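Long-range contacts in cyclopropane-fatty-acyl-phospholipid synthase 1 (PDB 1KPH), which catalyses the conversion of a double bond to a cyclopropane ring at the distal position of alpha mycolic acids, using a methylene group from S-adenosyl-L-methionine: residues W123-D127 and L153-L157; N218-V222 and F283-K287. One frame throughout, in Å; residues are numbered along the deposited sequence.

After N-terminal helices, strands 67-71, 89-93 and 116-119 lead to the loop that carries W123-D127. The chain then runs through strand 132-136 to helix 147-157, whose last turns fold back on that loop and close contact 1. Contact 2 opens only after this, when the chain leaves helix 208-217 at N218-V222, and it closes with F283-K287, the end of the chain, after 60 intervening residues. The two loops therefore follow in series, neither nested nor crossed. Helix 147-157 joins them: L153-L157 faces the cofactor loop, while H155 of the same helix meets both F220 and K287 of contact 2.

Contact 1: W123-D127 and L153-L157; sequences WEQFD and LAHRL. With SAH (S-adenosyl-L-homocysteine), chain F.
L153 reaches from its helix into the bend of the 123-127 loop, with CD2 as the leading atom. CD2 comes to the edge of the W123 indole, close to the ring plane and 3.6 Å from CE3. The same methyl lies against the carbonyl oxygen of F126, at 3.4 Å from F126 O. One turn on, L157 sends its two methyls to different residues: CD1 meets the F126 ring at its edge, 3.7 Å from CD2 of that phenyl, whereas CD2 packs beside D127. With CG anti to the backbone N (chi1 -178°), the D127 carboxylate is carried over to R156. There OD1 sits over one face of the guanidinium, 3.4 Å from R156 NH2, and the two planes are 56° apart. No N-H is directed at the oxygen, so this exposed salt bridge rests on charge alone. L153 CD1 lies at the edge of the same guanidinium, in its plane.

The W123 backbone N and the E124 carboxylate bind S-adenosyl-L-homocysteine. SAH N6 donates to E124 OE2 at 3.1 Å, and W123 N gives a weak bond to SAH N1 at 3.3 Å. E124, bent at chi2 (92°), folds back to set its carboxyl carbon over the centre of the indole, 3.5 Å above the plane; R146 forms a salt bridge with OE1. L153 thus borders the CE3 edge of the indole, whose CD1 and NE1 lie near the adenine, consistent with a second-shell role.

Around this contact, F150 meets W123 edge-to-face, and F126 packs on strands 67-71 and 89-93. Helix 147-157 is thereby joined to the cofactor loop and the parallel strands beside it.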
loop_
_atom_site.group_PDB
_atom_site.type_symbol
_atom_site.label_atom_id
_atom_site.label_comp_id
_atom_site.label_asym_id
_atom_site.label_seq_id
_atom_site.Cartn_x
_atom_site.Cartn_y
_atom_site.Cartn_z
ATOM N N TRP A 123 1.030 -13.707 0.261
ATOM C CA TRP A 123 1.399 -14.221 -1.053
ATOM C C TRP A 123 2.267 -15.460 -0.857
ATOM O O TRP A 123 2.401 -16.284 -1.760
ATOM C CB TRP A 123 2.176 -13.175 -1.860
ATOM C CG TRP A 123 3.341 -12.583 -1.125
ATOM C CD1 TRP A 123 3.340 -11.449 -0.366
ATOM C CD2 TRP A 123 4.675 -13.103 -1.068
ATOM N NE1 TRP A 123 4.589 -11.227 0.160
ATOM C CE2 TRP A 123 5.430 -12.228 -0.254
ATOM C CE3 TRP A 123 5.307 -14.223 -1.624
ATOM C CZ2 TRP A 123 6.787 -12.438 0.018
ATOM C CZ3 TRP A 123 6.660 -14.432 -1.352
ATOM C CH2 TRP A 123 7.383 -13.541 -0.539
ATOM N N GLU A 124 2.854 -15.577 0.333
ATOM C CA GLU A 124 3.711 -16.709 0.670
ATOM C C GLU A 124 2.918 -18.012 0.686
ATOM O O GLU A 124 3.491 -19.094 0.585
ATOM C CB GLU A 124 4.353 -16.516 2.049
ATOM C CG GLU A 124 5.302 -15.326 2.188
ATOM C CD GLU A 124 4.610 -14.058 2.665
ATOM O OE1 GLU A 124 5.301 -13.193 3.242
ATOM O OE2 GLU A 124 3.383 -13.920 2.460
ATOM N N GLN A 125 1.599 -17.898 0.819
ATOM C CA GLN A 125 0.719 -19.059 0.867
ATOM C C GLN A 125 -0.227 -19.104 -0.330
ATOM O O GLN A 125 -1.191 -19.873 -0.339
ATOM C CB GLN A 125 -0.102 -19.028 2.154
ATOM C CG GLN A 125 0.732 -18.898 3.416
ATOM C CD GLN A 125 -0.110 -18.593 4.637
ATOM O OE1 GLN A 125 -0.850 -17.609 4.662
ATOM N NE2 GLN A 125 0.001 -19.434 5.661
ATOM N N PHE A 126 0.048 -18.275 -1.335
ATOM C CA PHE A 126 -0.786 -18.225 -2.532
ATOM C C PHE A 126 0.014 -18.632 -3.762
ATOM O O PHE A 126 1.000 -17.987 -4.111
ATOM C CB PHE A 126 -1.343 -16.812 -2.745
ATOM C CG PHE A 126 -2.257 -16.696 -3.931
ATOM C CD1 PHE A 126 -3.604 -17.030 -3.825
ATOM C CD2 PHE A 126 -1.766 -16.281 -5.164
ATOM C CE1 PHE A 126 -4.451 -16.951 -4.934
ATOM C CE2 PHE A 126 -2.605 -16.199 -6.276
ATOM C CZ PHE A 126 -3.948 -16.535 -6.160
ATOM N N ASP A 127 -0.424 -19.701 -4.418
ATOM C CA ASP A 127 0.252 -20.200 -5.608
ATOM C C ASP A 127 -0.790 -20.557 -6.659
ATOM O O ASP A 127 -0.985 -21.725 -6.995
ATOM C CB ASP A 127 1.093 -21.430 -5.251
ATOM C CG ASP A 127 1.860 -21.979 -6.437
ATOM O OD1 ASP A 127 2.571 -21.196 -7.104
ATOM O OD2 ASP A 127 1.757 -23.197 -6.696
ATOM N N LEU A 153 7.571 -15.456 -7.331
ATOM C CA LEU A 153 6.183 -15.914 -7.340
ATOM C C LEU A 153 5.367 -15.108 -8.339
ATOM O O LEU A 153 4.605 -15.668 -9.129
ATOM C CB LEU A 153 5.562 -15.771 -5.946
ATOM C CG LEU A 153 4.070 -16.105 -5.818
ATOM C CD1 LEU A 153 3.825 -17.555 -6.208
ATOM C CD2 LEU A 153 3.607 -15.852 -4.392
ATOM N N ALA A 154 5.527 -13.790 -8.295
ATOM C CA ALA A 154 4.806 -12.902 -9.197
ATOM C C ALA A 154 5.033 -13.307 -10.651
ATOM O O ALA A 154 4.088 -13.416 -11.430
ATOM C CB ALA A 154 5.256 -11.464 -8.980
ATOM N N HIS A 155 6.288 -13.539 -11.012
ATOM C CA HIS A 155 6.615 -13.917 -12.379
ATOM C C HIS A 155 6.053 -15.291 -12.727
ATOM O O HIS A 155 5.641 -15.535 -13.860
ATOM C CB HIS A 155 8.135 -13.901 -12.574
ATOM C CG HIS A 155 8.563 -14.025 -14.004
ATOM N ND1 HIS A 155 8.589 -15.229 -14.673
ATOM C CD2 HIS A 155 8.963 -13.090 -14.897
ATOM C CE1 HIS A 155 8.989 -15.030 -15.918
ATOM N NE2 HIS A 155 9.221 -13.740 -16.079
ATOM N N ARG A 156 6.024 -16.182 -11.743
ATOM C CA ARG A 156 5.516 -17.533 -11.960
ATOM C C ARG A 156 3.995 -17.588 -12.131
ATOM O O ARG A 156 3.484 -18.372 -12.930
ATOM C CB ARG A 156 5.943 -18.442 -10.801
ATOM C CG ARG A 156 5.479 -19.886 -10.942
ATOM C CD ARG A 156 6.041 -20.766 -9.838
ATOM N NE ARG A 156 5.688 -20.279 -8.508
ATOM C CZ ARG A 156 6.050 -20.874 -7.375
ATOM N NH1 ARG A 156 6.775 -21.985 -7.412
ATOM N NH2 ARG A 156 5.696 -20.356 -6.206
ATOM N N LEU A 157 3.276 -16.748 -11.395
ATOM C CA LEU A 157 1.815 -16.739 -11.462
ATOM C C LEU A 157 1.224 -15.989 -12.657
ATOM O O LEU A 157 0.069 -16.212 -13.019
ATOM C CB LEU A 157 1.236 -16.160 -10.166
ATOM C CG LEU A 157 1.648 -16.843 -8.858
ATOM C CD1 LEU A 157 0.876 -16.227 -7.706
ATOM C CD2 LEU A 157 1.375 -18.341 -8.935
HETATM N N SAH F . -3.396 -1.852 -0.795
HETATM C CA SAH F . -4.322 -1.272 0.176
HETATM C CB SAH F . -3.824 -1.476 1.623
HETATM C CG SAH F . -2.362 -1.107 1.962
HETATM C C SAH F . -4.529 0.230 -0.085
HETATM O OXT SAH F . -5.423 0.825 0.543
HETATM C "C5'" SAH F . -0.854 -2.845 3.577
HETATM C "C4'" SAH F . -1.639 -4.091 3.187
HETATM O "O4'" SAH F . -0.793 -5.160 2.683
HETATM C "C3'" SAH F . -2.438 -4.682 4.347
HETATM O "O3'" SAH F . -3.765 -5.032 3.873
HETATM C "C2'" SAH F . -1.635 -5.894 4.750
HETATM O "O2'" SAH F . -2.432 -6.881 5.407
HETATM C "C1'" SAH F . -1.083 -6.359 3.445
HETATM N N9 SAH F . 0.108 -7.205 3.577
HETATM C C8 SAH F . 1.268 -7.014 4.262
HETATM N N7 SAH F . 2.158 -7.953 4.187
HETATM C C5 SAH F . 1.527 -8.878 3.356
HETATM C C6 SAH F . 1.932 -10.258 2.788
HETATM N N6 SAH F . 3.113 -10.841 3.049
HETATM N N1 SAH F . 1.013 -10.885 1.981
HETATM C C2 SAH F . -0.179 -10.282 1.723
HETATM N N3 SAH F . -0.641 -9.085 2.160
HETATM C C4 SAH F . 0.272 -8.434 2.977
#

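Contact 2: N218-V222 and F283-K287; sequences NGFTV and FTCQK
F220 lays its ring beside the backbone of the C-terminal strand, where CD2 approaches C285 CB at 3.8 Å and Q286 O lies at the ring's edge, near its plane. Its CG stands beside the backbone N (chi1 -72°), and the far end of the ring reaches H155, which it meets edge-to-face. Next along the chain, T221 and Q286 form an antiparallel hydrogen-bonded pair. T221 N donates to Q286 O at 2.9 Å, and Q286 N returns a bond of 2.9 Å to T221 O. Q286 CB also packs against T221 O, at 3.4 Å, before the chain bends at chi2 and takes the amide away; NE2 then makes a weak bond to K287 O.

V222 and C285 follow as a non-hydrogen-bonded pair; beside it, V222 CA makes a CA-H...O contact of 3.3 Å with T284 O. On the face shared with C285, V222 places CG1 anti to the backbone N (chi1 -176°), which brings it to the edge of the F283 ring, in its plane and 4.0 Å from CD1. The side chain of K287 is extended throughout and leads away from F220, delivering NZ to the carbonyl oxygens of H155 and L158.

G219, at positive phi, is the C-prime residue of a Schellman motif that ends helix 208-217 and releases the chain into the strand. The C-terminal strand 278-286 inserted antiparallel between 163-171 and the edge strand 221-227 completes the 3-2-1-4-5-7-6 sheet, the signature of the Rossmann-like methyltransferase fold.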
loop_
_atom_site.group_PDB
_atom_site.type_symbol
_atom_site.label_atom_id
_atom_site.label_comp_id
_atom_site.label_asym_id
_atom_site.label_seq_id
_atom_site.Cartn_x
_atom_site.Cartn_y
_atom_site.Cartn_z
ATOM N N ASN A 218 14.464 -11.503 -11.568
ATOM C CA ASN A 218 13.404 -12.497 -11.628
ATOM C C ASN A 218 12.660 -12.516 -12.954
ATOM O O ASN A 218 11.554 -13.052 -13.051
ATOM C CB ASN A 218 12.437 -12.298 -10.463
ATOM C CG ASN A 218 12.991 -12.839 -9.158
ATOM O OD1 ASN A 218 13.137 -14.049 -8.993
ATOM N ND2 ASN A 218 13.317 -11.947 -8.233
ATOM N N GLY A 219 13.273 -11.920 -13.974
ATOM C CA GLY A 219 12.683 -11.923 -15.299
ATOM C C GLY A 219 11.772 -10.790 -15.722
ATOM O O GLY A 219 11.209 -10.846 -16.816
ATOM N N PHE A 220 11.615 -9.767 -14.888
ATOM C CA PHE A 220 10.751 -8.650 -15.249
ATOM C C PHE A 220 11.498 -7.502 -15.903
ATOM O O PHE A 220 12.701 -7.321 -15.704
ATOM C CB PHE A 220 10.028 -8.087 -14.024
ATOM C CG PHE A 220 8.942 -8.964 -13.494
ATOM C CD1 PHE A 220 9.143 -9.724 -12.348
ATOM C CD2 PHE A 220 7.705 -9.010 -14.125
ATOM C CE1 PHE A 220 8.124 -10.519 -11.835
ATOM C CE2 PHE A 220 6.681 -9.799 -13.624
ATOM C CZ PHE A 220 6.890 -10.556 -12.475
ATOM N N THR A 221 10.754 -6.724 -16.679
ATOM C CA THR A 221 11.280 -5.548 -17.349
ATOM C C THR A 221 10.456 -4.370 -16.838
ATOM O O THR A 221 9.267 -4.254 -17.145
ATOM C CB THR A 221 11.121 -5.652 -18.875
ATOM O OG1 THR A 221 12.041 -6.627 -19.386
ATOM C CG2 THR A 221 11.390 -4.309 -19.530
ATOM N N VAL A 222 11.085 -3.514 -16.042
ATOM C CA VAL A 222 10.409 -2.346 -15.491
ATOM C C VAL A 222 10.300 -1.289 -16.584
ATOM O O VAL A 222 11.262 -0.578 -16.868
ATOM C CB VAL A 222 11.199 -1.778 -14.296
ATOM C CG1 VAL A 222 10.438 -0.623 -13.660
ATOM C CG2 VAL A 222 11.455 -2.882 -13.287
ATOM N N PHE A 283 5.868 0.971 -10.059
ATOM C CA PHE A 283 6.717 0.290 -11.027
ATOM C C PHE A 283 5.873 -0.603 -11.927
ATOM O O PHE A 283 5.169 -1.487 -11.449
ATOM C CB PHE A 283 7.751 -0.581 -10.315
ATOM C CG PHE A 283 8.702 0.180 -9.443
ATOM C CD1 PHE A 283 9.973 0.515 -9.904
ATOM C CD2 PHE A 283 8.346 0.534 -8.145
ATOM C CE1 PHE A 283 10.879 1.189 -9.076
ATOM C CE2 PHE A 283 9.239 1.206 -7.314
ATOM C CZ PHE A 283 10.509 1.533 -7.780
ATOM N N THR A 284 5.937 -0.361 -13.227
ATOM C CA THR A 284 5.204 -1.177 -14.183
ATOM C C THR A 284 6.138 -2.331 -14.545
ATOM O O THR A 284 7.095 -2.154 -15.299
ATOM C CB THR A 284 4.846 -0.375 -15.453
ATOM O OG1 THR A 284 4.001 0.727 -15.097
ATOM C CG2 THR A 284 4.114 -1.255 -16.461
ATOM N N CYS A 285 5.864 -3.504 -13.989
ATOM C CA CYS A 285 6.686 -4.678 -14.230
ATOM C C CYS A 285 6.103 -5.559 -15.334
ATOM O O CYS A 285 5.081 -6.219 -15.147
ATOM C CB CYS A 285 6.831 -5.458 -12.926
ATOM S SG CYS A 285 7.473 -4.434 -11.570
ATOM N N GLN A 286 6.771 -5.554 -16.486
ATOM C CA GLN A 286 6.339 -6.318 -17.652
ATOM C C GLN A 286 7.046 -7.668 -17.786
ATOM O O GLN A 286 8.275 -7.751 -17.734
ATOM C CB GLN A 286 6.584 -5.497 -18.920
ATOM C CG GLN A 286 6.112 -6.160 -20.204
ATOM C CD GLN A 286 4.609 -6.134 -20.343
ATOM O OE1 GLN A 286 3.995 -5.072 -20.292
ATOM N NE2 GLN A 286 4.005 -7.306 -20.526
ATOM N N LYS A 287 6.266 -8.727 -17.963
ATOM C CA LYS A 287 6.831 -10.060 -18.124
ATOM C C LYS A 287 7.061 -10.329 -19.608
ATOM O O LYS A 287 6.481 -9.656 -20.465
ATOM C CB LYS A 287 5.889 -11.115 -17.539
ATOM C CG LYS A 287 6.397 -12.544 -17.663
ATOM C CD LYS A 287 5.458 -13.528 -16.982
ATOM C CE LYS A 287 5.906 -14.962 -17.212
ATOM N NZ LYS A 287 5.054 -15.945 -16.488
#